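Local coordinates for uncharacterized protein YUAB (Bacillus subtilis, PDB 4BHU) that self-polymerizes into a mechanically robust layer on the biofilm surface, making the biofilm hydrophobic and supporting complex colony architecture, at residues T52-N57 / N92-P97; L8-T13 / Y102-E107; V39-L44 / G70-V75. The protein carries 1 engineered substitution. All coordinates share one frame; numbering follows the deposited sequence. Where two conformers were deposited one is given.

Interaction 1: residues T52-N57 / N92-P97; sequences TKDTMN and NNKTLP. Engineered in segment 52-57: Met56 (natural residue Leu).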
ATOM      1  N   THR I  52      -9.527   3.341  41.135  1.00 34.85           N
ATOM      2  CA  THR I  52     -10.042   3.846  39.864  1.00 38.06           C
ATOM      3  C   THR I  52     -10.496   5.302  39.910  1.00 35.85           C
ATOM      4  O   THR I  52     -10.978   5.816  38.907  1.00 40.15           O
ATOM      5  CB  THR I  52     -11.211   2.989  39.374  1.00 38.03           C
ATOM      6  OG1 THR I  52     -12.225   2.960  40.384  1.00 42.36           O
ATOM      7  CG2 THR I  52     -10.745   1.571  39.096  1.00 39.59           C
ATOM      8  N   LYS I  53     -10.363   5.954  41.068  1.00 37.85           N
ATOM      9  CA  LYS I  53     -10.589   7.403  41.158  1.00 42.09           C
ATOM     10  C   LYS I  53      -9.277   8.135  40.886  1.00 39.55           C
ATOM     11  O   LYS I  53      -9.257   9.339  40.663  1.00 35.75           O
ATOM     12  CB  LYS I  53     -11.148   7.819  42.533  1.00 44.96           C
ATOM     13  CG  LYS I  53     -12.636   7.501  42.760  1.00 50.18           C
ATOM     14  CD  LYS I  53     -13.064   7.703  44.241  1.00 65.11           C
ATOM     15  CE  LYS I  53     -13.192   9.192  44.636  1.00 71.22           C
ATOM     16  NZ  LYS I  53     -13.562   9.418  46.082  1.00 66.61           N
ATOM     17  N   ASP I  54      -8.172   7.401  40.915  1.00 35.50           N
ATOM     18  CA  ASP I  54      -6.891   7.984  40.555  1.00 35.67           C
ATOM     19  C   ASP I  54      -6.767   8.015  39.037  1.00 31.49           C
ATOM     20  O   ASP I  54      -7.544   7.381  38.335  1.00 31.61           O
ATOM     21  CB  ASP I  54      -5.765   7.203  41.224  1.00 30.75           C
ATOM     22  CG  ASP I  54      -5.859   7.271  42.743  1.00 38.70           C
ATOM     23  OD1 ASP I  54      -6.165   8.371  43.251  1.00 39.49           O
ATOM     24  OD2 ASP I  54      -5.672   6.240  43.426  1.00 32.41           O
ATOM     25  N   THR I  55      -5.802   8.762  38.524  1.00 30.65           N
ATOM     26  CA  THR I  55      -5.722   8.963  37.093  1.00 33.41           C
ATOM     27  C   THR I  55      -4.293   8.855  36.610  1.00 30.17           C
ATOM     28  O   THR I  55      -3.340   9.134  37.351  1.00 31.54           O
ATOM     29  CB  THR I  55      -6.286  10.359  36.675  1.00 38.83           C
ATOM     30  OG1 THR I  55      -5.434  11.394  37.180  1.00 38.94           O
ATOM     31  CG2 THR I  55      -7.714  10.572  37.205  1.00 34.54           C
HETATM   32  N   MSE I  56      -4.156   8.430  35.356  1.00 35.63           N
HETATM   33  CA  MSE I  56      -2.889   8.430  34.649  1.00 30.78           C
HETATM   34  C   MSE I  56      -3.041   9.358  33.431  1.00 33.79           C
HETATM   35  O   MSE I  56      -3.916   9.139  32.590  1.00 33.74           O
HETATM   36  CB  MSE I  56      -2.589   7.015  34.181  1.00 36.87           C
HETATM   37  CG  MSE I  56      -1.286   6.855  33.499  1.00 30.17           C
HETATM   38 SE   MSE I  56       0.168   6.949  34.795  1.00 57.63          SE
HETATM   39  CE  MSE I  56      -0.040   5.171  35.637  1.00 39.67           C
ATOM     40  N   ASN I  57      -2.182  10.367  33.327  1.00 35.33           N
ATOM     41  CA  ASN I  57      -2.334  11.410  32.307  1.00 38.04           C
ATOM     42  C   ASN I  57      -3.791  11.863  32.124  1.00 37.51           C
ATOM     43  O   ASN I  57      -4.268  12.019  31.001  1.00 39.03           O
ATOM     44  CB  ASN I  57      -1.745  10.955  30.958  1.00 34.58           C
ATOM     45  CG  ASN I  57      -0.230  10.780  31.003  1.00 30.84           C
ATOM     46  OD1 ASN I  57       0.436  11.222  31.938  1.00 34.87           O
ATOM     47  ND2 ASN I  57       0.323  10.144  29.976  1.00 33.78           N
ATOM     48  N   ASN I  92      -5.310  10.775  44.191  1.00 36.13           N
ATOM     49  CA  ASN I  92      -6.199  11.829  44.668  1.00 36.74           C
ATOM     50  C   ASN I  92      -6.904  11.527  45.999  1.00 44.41           C
ATOM     51  O   ASN I  92      -7.377  10.404  46.235  1.00 39.94           O
ATOM     52  CB  ASN I  92      -7.249  12.107  43.603  1.00 36.99           C
ATOM     53  CG  ASN I  92      -6.653  12.702  42.346  1.00 33.97           C
ATOM     54  OD1 ASN I  92      -5.700  13.478  42.404  1.00 39.91           O
ATOM     55  ND2 ASN I  92      -7.204  12.328  41.202  1.00 37.44           N
ATOM     56  N   ASN I  93      -6.977  12.537  46.868  1.00 45.18           N
ATOM     57  CA  ASN I  93      -7.788  12.423  48.079  1.00 49.31           C
ATOM     58  C   ASN I  93      -7.390  11.194  48.904  1.00 40.94           C
ATOM     59  O   ASN I  93      -8.212  10.331  49.166  1.00 43.58           O
ATOM     60  CB  ASN I  93      -9.271  12.337  47.681  1.00 45.56           C
ATOM     61  CG  ASN I  93     -10.220  12.461  48.873  1.00 63.53           C
ATOM     62  OD1 ASN I  93      -9.868  13.022  49.915  1.00 63.31           O
ATOM     63  ND2 ASN I  93     -11.437  11.939  48.715  1.00 65.12           N
ATOM     64  N   LYS I  94      -6.118  11.125  49.290  1.00 46.08           N
ATOM     65  CA  LYS I  94      -5.581   9.990  50.035  1.00 44.41           C
ATOM     66  C   LYS I  94      -5.335  10.336  51.507  1.00 47.44           C
ATOM     67  O   LYS I  94      -5.076  11.488  51.841  1.00 47.21           O
ATOM     68  CB  LYS I  94      -4.238   9.557  49.436  1.00 39.37           C
ATOM     69  CG  LYS I  94      -4.288   9.153  47.972  1.00 36.26           C
ATOM     70  CD  LYS I  94      -5.166   7.943  47.756  1.00 36.19           C
ATOM     71  CE  LYS I  94      -5.336   7.642  46.281  1.00 37.36           C
ATOM     72  NZ  LYS I  94      -6.192   6.447  46.077  1.00 32.38           N
ATOM     73  N   THR I  95      -5.372   9.320  52.369  1.00 44.71           N
ATOM     74  CA  THR I  95      -4.909   9.454  53.747  1.00 39.63           C
ATOM     75  C   THR I  95      -3.407   9.208  53.846  1.00 40.09           C
ATOM     76  O   THR I  95      -2.935   8.100  53.607  1.00 45.30           O
ATOM     77  CB  THR I  95      -5.625   8.447  54.673  1.00 44.82           C
ATOM     78  OG1 THR I  95      -7.024   8.760  54.739  1.00 41.78           O
ATOM     79  CG2 THR I  95      -5.008   8.481  56.076  1.00 46.12           C
ATOM     80  N   LEU I  96      -2.637  10.230  54.188  1.00 35.95           N
ATOM     81  CA  LEU I  96      -1.205  10.032  54.320  1.00 40.99           C
ATOM     82  C   LEU I  96      -0.909   9.076  55.479  1.00 42.05           C
ATOM     83  O   LEU I  96      -1.492   9.204  56.544  1.00 42.23           O
ATOM     84  CB  LEU I  96      -0.485  11.361  54.535  1.00 41.66           C
ATOM     85  CG  LEU I  96      -0.501  12.364  53.372  1.00 47.82           C
ATOM     86  CD1 LEU I  96       0.354  13.575  53.724  1.00 40.19           C
ATOM     87  CD2 LEU I  96      -0.007  11.719  52.078  1.00 37.88           C
ATOM     88  N   PRO I  97       0.025   8.137  55.283  1.00 43.95           N
ATOM     89  CA  PRO I  97       0.366   7.149  56.316  1.00 38.94           C
ATOM     90  C   PRO I  97       1.257   7.714  57.433  1.00 48.04           C
ATOM     91  O   PRO I  97       1.610   8.900  57.424  1.00 41.69           O
ATOM     92  CB  PRO I  97       1.165   6.111  55.527  1.00 38.28           C
ATOM     93  CG  PRO I  97       1.870   6.941  54.502  1.00 37.78           C
ATOM     94  CD  PRO I  97       0.860   7.971  54.080  1.00 38.11           C
TER
HETATM   95  O   HOH W   1      -8.386   7.884  44.714  1.00 45.18           O

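Interaction 2: residues L8-T13 / Y102-E107; sequences LFATIT and YTFRAE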
ATOM      1  N   LEU I   8      12.043  10.136  37.951  1.00 43.83           N
ATOM      2  CA  LEU I   8      10.738  10.123  38.603  1.00 36.62           C
ATOM      3  C   LEU I   8      10.678  11.243  39.609  1.00 39.37           C
ATOM      4  O   LEU I   8      11.615  11.472  40.379  1.00 38.26           O
ATOM      5  CB  LEU I   8      10.455   8.782  39.291  1.00 39.78           C
ATOM      6  CG  LEU I   8       9.121   8.743  40.062  1.00 36.10           C
ATOM      7  CD1 LEU I   8       7.923   8.832  39.131  1.00 38.32           C
ATOM      8  CD2 LEU I   8       9.033   7.498  40.937  1.00 40.88           C
ATOM      9  N   PHE I   9       9.572  11.961  39.575  1.00 34.52           N
ATOM     10  CA  PHE I   9       9.316  13.021  40.522  1.00 40.25           C
ATOM     11  C   PHE I   9       8.161  12.585  41.407  1.00 42.32           C
ATOM     12  O   PHE I   9       7.108  12.185  40.908  1.00 39.19           O
ATOM     13  CB  PHE I   9       8.947  14.307  39.799  1.00 44.26           C
ATOM     14  CG  PHE I   9      10.015  14.795  38.871  1.00 50.92           C
ATOM     15  CD1 PHE I   9      11.112  15.484  39.363  1.00 50.05           C
ATOM     16  CD2 PHE I   9       9.934  14.545  37.508  1.00 49.87           C
ATOM     17  CE1 PHE I   9      12.105  15.928  38.513  1.00 59.31           C
ATOM     18  CE2 PHE I   9      10.925  14.986  36.651  1.00 55.54           C
ATOM     19  CZ  PHE I   9      12.013  15.677  37.154  1.00 59.43           C
ATOM     20  N   ALA I  10       8.376  12.670  42.716  1.00 41.99           N
ATOM     21  CA  ALA I  10       7.370  12.312  43.704  1.00 41.01           C
ATOM     22  C   ALA I  10       7.102  13.526  44.574  1.00 38.31           C
ATOM     23  O   ALA I  10       7.993  14.025  45.243  1.00 41.30           O
ATOM     24  CB  ALA I  10       7.861  11.138  44.547  1.00 38.29           C
ATOM     25  N   THR I  11       5.872  14.011  44.559  0.64 38.28           N
ATOM     26  CA  THR I  11       5.553  15.216  45.297  0.64 41.26           C
ATOM     27  C   THR I  11       4.177  15.139  45.937  0.64 40.51           C
ATOM     28  O   THR I  11       3.216  14.672  45.330  0.64 39.95           O
ATOM     29  CB  THR I  11       5.609  16.458  44.379  0.64 42.93           C
ATOM     30  OG1 THR I  11       6.948  16.636  43.892  0.64 41.78           O
ATOM     31  CG2 THR I  11       5.168  17.709  45.129  0.64 41.77           C
ATOM     32  N   ILE I  12       4.091  15.612  47.175  1.00 43.01           N
ATOM     33  CA  ILE I  12       2.814  15.786  47.841  1.00 41.01           C
ATOM     34  C   ILE I  12       2.278  17.143  47.415  1.00 42.16           C
ATOM     35  O   ILE I  12       2.898  18.162  47.693  1.00 47.46           O
ATOM     36  CB  ILE I  12       2.965  15.744  49.380  1.00 50.14           C
ATOM     37  CG1 ILE I  12       3.587  14.410  49.824  1.00 43.68           C
ATOM     38  CG2 ILE I  12       1.617  15.984  50.039  1.00 44.25           C
ATOM     39  CD1 ILE I  12       3.964  14.354  51.333  1.00 49.24           C
ATOM     40  N   THR I  13       1.128  17.159  46.751  1.00 42.90           N
ATOM     41  CA  THR I  13       0.628  18.376  46.120  1.00 49.91           C
ATOM     42  C   THR I  13      -0.573  18.999  46.816  1.00 50.84           C
ATOM     43  O   THR I  13      -0.954  20.126  46.497  1.00 50.86           O
ATOM     44  CB  THR I  13       0.228  18.112  44.656  1.00 47.95           C
ATOM     45  OG1 THR I  13      -0.849  17.173  44.624  1.00 46.68           O
ATOM     46  CG2 THR I  13       1.417  17.568  43.861  1.00 44.90           C
ATOM     47  N   TYR I 102       8.905   7.849  52.303  1.00 45.13           N
ATOM     48  CA  TYR I 102       8.286   6.822  51.466  1.00 39.32           C
ATOM     49  C   TYR I 102       8.804   6.924  50.034  1.00 42.11           C
ATOM     50  O   TYR I 102       8.759   8.007  49.424  1.00 41.89           O
ATOM     51  CB  TYR I 102       6.772   6.998  51.473  1.00 38.19           C
ATOM     52  CG  TYR I 102       6.146   6.674  52.806  1.00 36.81           C
ATOM     53  CD1 TYR I 102       6.158   7.597  53.845  1.00 41.38           C
ATOM     54  CD2 TYR I 102       5.546   5.431  53.031  1.00 39.35           C
ATOM     55  CE1 TYR I 102       5.579   7.302  55.068  1.00 38.05           C
ATOM     56  CE2 TYR I 102       4.960   5.130  54.238  1.00 40.92           C
ATOM     57  CZ  TYR I 102       4.985   6.061  55.260  1.00 44.75           C
ATOM     58  OH  TYR I 102       4.398   5.750  56.469  1.00 45.06           O
ATOM     59  N   THR I 103       9.283   5.797  49.515  1.00 35.67           N
ATOM     60  CA  THR I 103       9.907   5.745  48.202  1.00 40.64           C
ATOM     61  C   THR I 103       9.013   5.082  47.153  1.00 37.99           C
ATOM     62  O   THR I 103       8.487   3.980  47.356  1.00 36.09           O
ATOM     63  CB  THR I 103      11.248   4.984  48.246  1.00 46.74           C
ATOM     64  OG1 THR I 103      12.111   5.570  49.232  1.00 45.00           O
ATOM     65  CG2 THR I 103      11.932   5.020  46.872  1.00 43.60           C
ATOM     66  N   PHE I 104       8.863   5.781  46.033  1.00 40.24           N
ATOM     67  CA  PHE I 104       8.092   5.317  44.894  1.00 32.01           C
ATOM     68  C   PHE I 104       9.052   4.942  43.775  1.00 37.84           C
ATOM     69  O   PHE I 104      10.118   5.548  43.628  1.00 34.08           O
ATOM     70  CB  PHE I 104       7.162   6.421  44.394  1.00 35.10           C
ATOM     71  CG  PHE I 104       6.137   6.847  45.397  1.00 34.37           C
ATOM     72  CD1 PHE I 104       6.469   7.723  46.413  1.00 39.00           C
ATOM     73  CD2 PHE I 104       4.842   6.359  45.339  1.00 34.99           C
ATOM     74  CE1 PHE I 104       5.525   8.117  47.339  1.00 36.17           C
ATOM     75  CE2 PHE I 104       3.889   6.749  46.266  1.00 34.71           C
ATOM     76  CZ  PHE I 104       4.235   7.629  47.269  1.00 37.26           C
ATOM     77  N   ARG I 105       8.652   3.947  42.990  1.00 33.94           N
ATOM     78  CA  ARG I 105       9.462   3.417  41.902  1.00 35.85           C
ATOM     79  C   ARG I 105       8.621   3.407  40.629  1.00 35.43           C
ATOM     80  O   ARG I 105       7.392   3.310  40.662  1.00 29.04           O
ATOM     81  CB  ARG I 105       9.960   2.004  42.229  1.00 40.41           C
ATOM     82  CG  ARG I 105      10.869   1.966  43.450  1.00 53.07           C
ATOM     83  CD  ARG I 105      11.119   0.560  43.991  1.00 56.80           C
ATOM     84  NE  ARG I 105      12.038   0.593  45.132  1.00 61.49           N
ATOM     85  CZ  ARG I 105      11.680   0.880  46.383  1.00 58.89           C
ATOM     86  NH1 ARG I 105      10.418   1.162  46.679  1.00 56.74           N
ATOM     87  NH2 ARG I 105      12.587   0.893  47.348  1.00 61.90           N
ATOM     88  N   ALA I 106       9.290   3.535  39.500  1.00 35.87           N
ATOM     89  CA  ALA I 106       8.598   3.499  38.225  1.00 33.14           C
ATOM     90  C   ALA I 106       9.614   3.089  37.186  1.00 39.86           C
ATOM     91  O   ALA I 106      10.769   3.514  37.232  1.00 37.95           O
ATOM     92  CB  ALA I 106       7.990   4.867  37.890  1.00 34.61           C
ATOM     93  N   GLU I 107       9.195   2.217  36.284  1.00 38.71           N
ATOM     94  CA  GLU I 107      10.065   1.778  35.215  1.00 43.82           C
ATOM     95  C   GLU I 107       9.252   1.371  34.001  1.00 42.67           C
ATOM     96  O   GLU I 107       8.066   1.019  34.099  1.00 32.21           O
ATOM     97  CB  GLU I 107      10.905   0.593  35.673  1.00 44.78           C
ATOM     98  CG  GLU I 107      10.086  -0.597  36.140  1.00 50.73           C
ATOM     99  CD  GLU I 107      10.960  -1.739  36.639  1.00 60.22           C
ATOM    100  OE1 GLU I 107      12.192  -1.546  36.691  1.00 65.27           O
ATOM    101  OE2 GLU I 107      10.425  -2.820  36.975  1.00 60.37           O
TER

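Interaction 3: residues V39-L44 / G70-V75; sequences VMEFTL and GKTVRV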
ATOM      1  N   VAL I  39       5.816  -2.076  29.045  1.00 31.22           N
ATOM      2  CA  VAL I  39       4.766  -1.824  30.022  1.00 33.94           C
ATOM      3  C   VAL I  39       5.242  -0.802  31.034  1.00 33.86           C
ATOM      4  O   VAL I  39       6.277  -0.977  31.669  1.00 39.35           O
ATOM      5  CB  VAL I  39       4.381  -3.137  30.759  1.00 34.50           C
ATOM      6  CG1 VAL I  39       3.176  -2.924  31.664  1.00 34.26           C
ATOM      7  CG2 VAL I  39       4.070  -4.227  29.749  1.00 35.98           C
HETATM    8  N   MSE I  40       4.494   0.282  31.164  1.00 29.38           N
HETATM    9  CA  MSE I  40       4.808   1.334  32.121  1.00 28.68           C
HETATM   10  C   MSE I  40       4.296   0.839  33.476  1.00 32.92           C
HETATM   11  O   MSE I  40       3.131   0.462  33.578  1.00 28.83           O
HETATM   12  CB  MSE I  40       4.080   2.610  31.725  1.00 32.40           C
HETATM   13  CG  MSE I  40       4.259   3.784  32.676  1.00 42.22           C
HETATM   14 SE   MSE I  40       6.061   4.558  32.563  1.00 63.49          SE
HETATM   15  CE  MSE I  40       6.556   4.458  34.478  1.00 39.45           C
ATOM     16  N   GLU I  41       5.160   0.820  34.491  1.00 31.57           N
ATOM     17  CA  GLU I  41       4.791   0.278  35.804  1.00 29.87           C
ATOM     18  C   GLU I  41       5.256   1.166  36.973  1.00 32.16           C
ATOM     19  O   GLU I  41       6.437   1.535  37.067  1.00 27.84           O
ATOM     20  CB  GLU I  41       5.336  -1.142  35.965  1.00 34.69           C
ATOM     21  CG  GLU I  41       4.910  -1.808  37.256  1.00 34.91           C
ATOM     22  CD  GLU I  41       5.206  -3.283  37.270  1.00 46.08           C
ATOM     23  OE1 GLU I  41       4.974  -3.942  36.237  1.00 53.86           O
ATOM     24  OE2 GLU I  41       5.659  -3.789  38.312  1.00 44.44           O
ATOM     25  N   PHE I  42       4.303   1.509  37.839  1.00 26.76           N
ATOM     26  CA  PHE I  42       4.558   2.303  39.033  1.00 27.98           C
ATOM     27  C   PHE I  42       4.399   1.369  40.222  1.00 28.12           C
ATOM     28  O   PHE I  42       3.467   0.573  40.252  1.00 27.41           O
ATOM     29  CB  PHE I  42       3.525   3.421  39.174  1.00 25.92           C
ATOM     30  CG  PHE I  42       3.731   4.581  38.254  1.00 31.62           C
ATOM     31  CD1 PHE I  42       3.218   4.563  36.965  1.00 28.55           C
ATOM     32  CD2 PHE I  42       4.415   5.709  38.689  1.00 31.65           C
ATOM     33  CE1 PHE I  42       3.390   5.649  36.120  1.00 32.73           C
ATOM     34  CE2 PHE I  42       4.594   6.800  37.854  1.00 32.00           C
ATOM     35  CZ  PHE I  42       4.086   6.769  36.561  1.00 32.00           C
ATOM     36  N   THR I  43       5.314   1.465  41.184  1.00 29.81           N
ATOM     37  CA  THR I  43       5.251   0.678  42.423  1.00 30.84           C
ATOM     38  C   THR I  43       5.130   1.641  43.610  1.00 29.39           C
ATOM     39  O   THR I  43       5.952   2.543  43.797  1.00 31.18           O
ATOM     40  CB  THR I  43       6.495  -0.206  42.598  1.00 33.01           C
ATOM     41  OG1 THR I  43       6.607  -1.085  41.475  1.00 30.46           O
ATOM     42  CG2 THR I  43       6.398  -1.058  43.900  1.00 36.75           C
ATOM     43  N   LEU I  44       4.071   1.471  44.383  1.00 27.82           N
ATOM     44  CA  LEU I  44       3.813   2.350  45.516  1.00 31.93           C
ATOM     45  C   LEU I  44       4.282   1.649  46.792  1.00 33.53           C
ATOM     46  O   LEU I  44       4.199   0.423  46.891  1.00 30.65           O
ATOM     47  CB  LEU I  44       2.321   2.674  45.607  1.00 31.43           C
ATOM     48  CG  LEU I  44       1.635   3.180  44.333  1.00 36.44           C
ATOM     49  CD1 LEU I  44       0.177   3.526  44.613  1.00 34.71           C
ATOM     50  CD2 LEU I  44       2.353   4.369  43.752  1.00 30.50           C
ATOM     51  N   GLY I  70      -3.431  -2.812  45.258  1.00 39.77           N
ATOM     52  CA  GLY I  70      -3.414  -1.385  44.979  1.00 36.64           C
ATOM     53  C   GLY I  70      -2.042  -0.732  44.931  1.00 30.46           C
ATOM     54  O   GLY I  70      -1.955   0.478  44.770  1.00 29.71           O
ATOM     55  N   LYS I  71      -0.969  -1.509  45.042  1.00 30.11           N
ATOM     56  CA  LYS I  71       0.377  -0.932  45.103  1.00 29.41           C
ATOM     57  C   LYS I  71       1.122  -0.905  43.765  1.00 32.03           C
ATOM     58  O   LYS I  71       2.195  -0.304  43.670  1.00 29.42           O
ATOM     59  CB  LYS I  71       1.234  -1.693  46.098  1.00 30.65           C
ATOM     60  CG  LYS I  71       0.809  -1.488  47.569  1.00 36.46           C
ATOM     61  CD  LYS I  71       1.788  -2.182  48.524  1.00 37.76           C
ATOM     62  CE  LYS I  71       1.612  -3.701  48.495  1.00 43.77           C
ATOM     63  NZ  LYS I  71       2.479  -4.404  49.488  1.00 48.02           N
ATOM     64  N   THR I  72       0.572  -1.573  42.758  1.00 27.41           N
ATOM     65  CA  THR I  72       1.189  -1.611  41.425  1.00 27.76           C
ATOM     66  C   THR I  72       0.232  -1.077  40.382  1.00 27.36           C
ATOM     67  O   THR I  72      -0.919  -1.499  40.300  1.00 31.45           O
ATOM     68  CB  THR I  72       1.614  -3.057  41.046  1.00 33.76           C
ATOM     69  OG1 THR I  72       2.693  -3.462  41.896  1.00 33.45           O
ATOM     70  CG2 THR I  72       2.097  -3.138  39.578  1.00 34.79           C
ATOM     71  N   VAL I  73       0.713  -0.152  39.568  1.00 30.25           N
ATOM     72  CA  VAL I  73      -0.088   0.370  38.473  1.00 26.21           C
ATOM     73  C   VAL I  73       0.669   0.082  37.187  1.00 28.20           C
ATOM     74  O   VAL I  73       1.819   0.494  37.032  1.00 27.82           O
ATOM     75  CB  VAL I  73      -0.355   1.879  38.630  1.00 30.16           C
ATOM     76  CG1 VAL I  73      -1.155   2.389  37.452  1.00 31.17           C
ATOM     77  CG2 VAL I  73      -1.105   2.157  39.948  1.00 28.56           C
ATOM     78  N   ARG I  74       0.004  -0.641  36.289  1.00 28.45           N
ATOM     79  CA  ARG I  74       0.608  -1.187  35.077  1.00 28.39           C
ATOM     80  C   ARG I  74      -0.184  -0.774  33.842  1.00 35.34           C
ATOM     81  O   ARG I  74      -1.397  -1.026  33.755  1.00 33.23           O
ATOM     82  CB  ARG I  74       0.565  -2.694  35.162  1.00 35.19           C
ATOM     83  CG  ARG I  74       1.842  -3.386  34.864  1.00 41.94           C
ATOM     84  CD  ARG I  74       1.689  -4.843  35.234  1.00 41.16           C
ATOM     85  NE  ARG I  74       2.659  -5.240  36.243  1.00 42.81           N
ATOM     86  CZ  ARG I  74       2.724  -6.455  36.766  1.00 45.40           C
ATOM     87  NH1 ARG I  74       1.863  -7.381  36.375  1.00 41.58           N
ATOM     88  NH2 ARG I  74       3.641  -6.741  37.681  1.00 52.09           N
ATOM     89  N   VAL I  75       0.506  -0.147  32.891  1.00 28.44           N
ATOM     90  CA  VAL I  75      -0.101   0.254  31.629  1.00 30.22           C
ATOM     91  C   VAL I  75       0.744  -0.228  30.463  1.00 26.44           C
ATOM     92  O   VAL I  75       1.797   0.356  30.168  1.00 27.00           O
ATOM     93  CB  VAL I  75      -0.245   1.758  31.533  1.00 31.23           C
ATOM     94  CG1 VAL I  75      -1.002   2.114  30.262  1.00 33.47           C
ATOM     95  CG2 VAL I  75      -0.988   2.297  32.759  1.00 36.67           C
TER
HETATM   96  O   HOH W   2       5.201  -3.224  41.027  1.00 41.14           O

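Interaction 1: residues T52-N57 / N92-P97
Asp54 meets Asn92 and Lys94 where the strand 90-95 of an immunoglobulin-like sandwich turns a corner at Asn93; its carboxylate reaches both sides of that corner. Asn93 and Lys94 together face Ser23 on the neighbouring strand, the G1 form of beta bulge, and Asn93 has the positive phi that goes with it (55°).

The hydrogen bonds and the salt bridge all converge on the one carboxylate. Asn92 N donates to Asp54 OD1 over 2.7 Å; the N-H points well at the oxygen (164°), which it meets on the anti side and 33° out of the carboxylate plane. The Lys94 side chain runs to meet that of Asp54 from the opposite direction, and its NZ forms a salt bridge with Asp54 OD2 at 2.7 Å; OD2 takes it on its syn lone pair. The lysine chain gets there by a bend at chi2, after which it runs extended to the ammonium group. Outside the two segments, Asp54 OD2 also accepts from Asn51 N, while Lys94 NZ donates to Thr49 O. With both residues buried, these bonds probably help to stabilise the paired charges. Backbone bonds from Asp54 to Leu61 and from Thr55 to Lys90 tie the middle of 52-57 into the fold.

Packing adds little, and the whole contact buries 212 Å². Asn92 ND2 makes a loose approach to Lys53 O, at 3.7 Å.

One water completes the link: it lies 2.7 Å from Asp54 OD1, probably donating to it, and accepts from Lys94 NZ at 3.0 Å.

Interaction 2: residues L8-T13 / Y102-E107
Leu8 and Ala10 face Phe104 and Ala106 across the interior of a beta sandwich, the strand 7-12 belonging to one sheet and the strand 100-109 to the other. The axes of the two short segments come within 8.0 Å, with their N-to-C directions 147° apart. That spacing is too wide for backbone pairing and is bridged by side chains. Each strand makes its hydrogen bonds within its own sheet, as Phe9 does with Thr28 and Phe104 with Ala121.

The contacts between side chains are all apolar. The two methyls of Leu8 divide the work: CD2 sits 4.1 Å from Phe104 CB, and CD1 lies 4.2 Å from Ala106 CB. The branch is carried down onto the opposite strand because CG stands trans to the backbone nitrogen (chi1 177°). Ala10, two residues on, brings its CB to 4.1 Å from Phe104 CD1, approaching the ring obliquely. The small side chains of Ala10 and Ala106 are consistent with the close approach of the axes, and only 169 Å² is buried between the segments. Phe104 also meets the ring of Phe48 and touches Leu27, so the ring is wedged among residues from several parts of the core, while Phe42 touches both Leu8 and Ala106.

A methyl-to-backbone contact goes with this packing: Leu8 CD2 rests 3.5 Å from Phe104 O.

Interaction 3: residues V39-L44 / G70-V75
Glu41 and Arg74 are brought together by torsions of different kinds. In Glu41, CG stands opposite the backbone nitrogen and the chain runs on extended; in Arg74, chi1 is at -131°, away from the staggered positions, and the chain bends at chi3. The two lie alongside each other, pointing the same way, over one face of an antiparallel beta ladder in the five-stranded sheet of the sandwich. Arg74 NE donates to Glu41 OE1 at 2.7 Å in a salt bridge. The oxygen is met from above the carboxylate plane, 64° out of it, and the two flat groups are turned against each other. A bent N-H...O angle of 141° agrees with this slanted approach. Val39 CG1 packs 3.5 Å from Arg74 CG.

The backbone supplies the register. Met40 pairs with Val75 and Phe42 with Val73 as hydrogen-bonded pairs, each bonded in both directions; Phe42 N to Val73 O is 2.8 Å. Glu41-Arg74 is the non-hydrogen-bonded pair between them, and Thr43-Thr72 is the next one beyond Phe42-Val73. Leu44 N donates to Lys71 O; Lys71 and Thr72 are the two residues of a classic bulge, both facing Leu67.

The other face is apolar and turns into the core. Phe42 CB and Val73 CB meet at 4.2 Å, and Met40 CE lies 3.7 Å above the Phe42 ring, offset to its rim.

On the charged face a water bridges the strands: it donates to Glu41 OE2 at 2.8 Å and bonds to Thr43 OG1 and, at 2.7 Å, to Thr72 OG1.

Overall arrangement
The three contacts help build the biofilm surface layer A domain, which makes up most of this fragment of a longer protein: interaction 3 knits two strands within the five-stranded sheet, interaction 2 joins that sheet to the three-stranded one, and interaction 1 fastens 52-57 to the corner of 90-95. Their centres lie about 12 to 13 Å apart. Interactions 2 and 3 share a sheet, where Arg105 O and Thr43 N stand 2.8 Å apart, a probable hydrogen bond, and Phe104 CD2 packs 3.6 Å from Leu44 CD2. The engineered Met56 links interactions 1 and 3, its CE 3.5 Å from Phe42 CE1, while Pro97 CG approaches Tyr102 CZ to 3.3 Å between interactions 1 and 2.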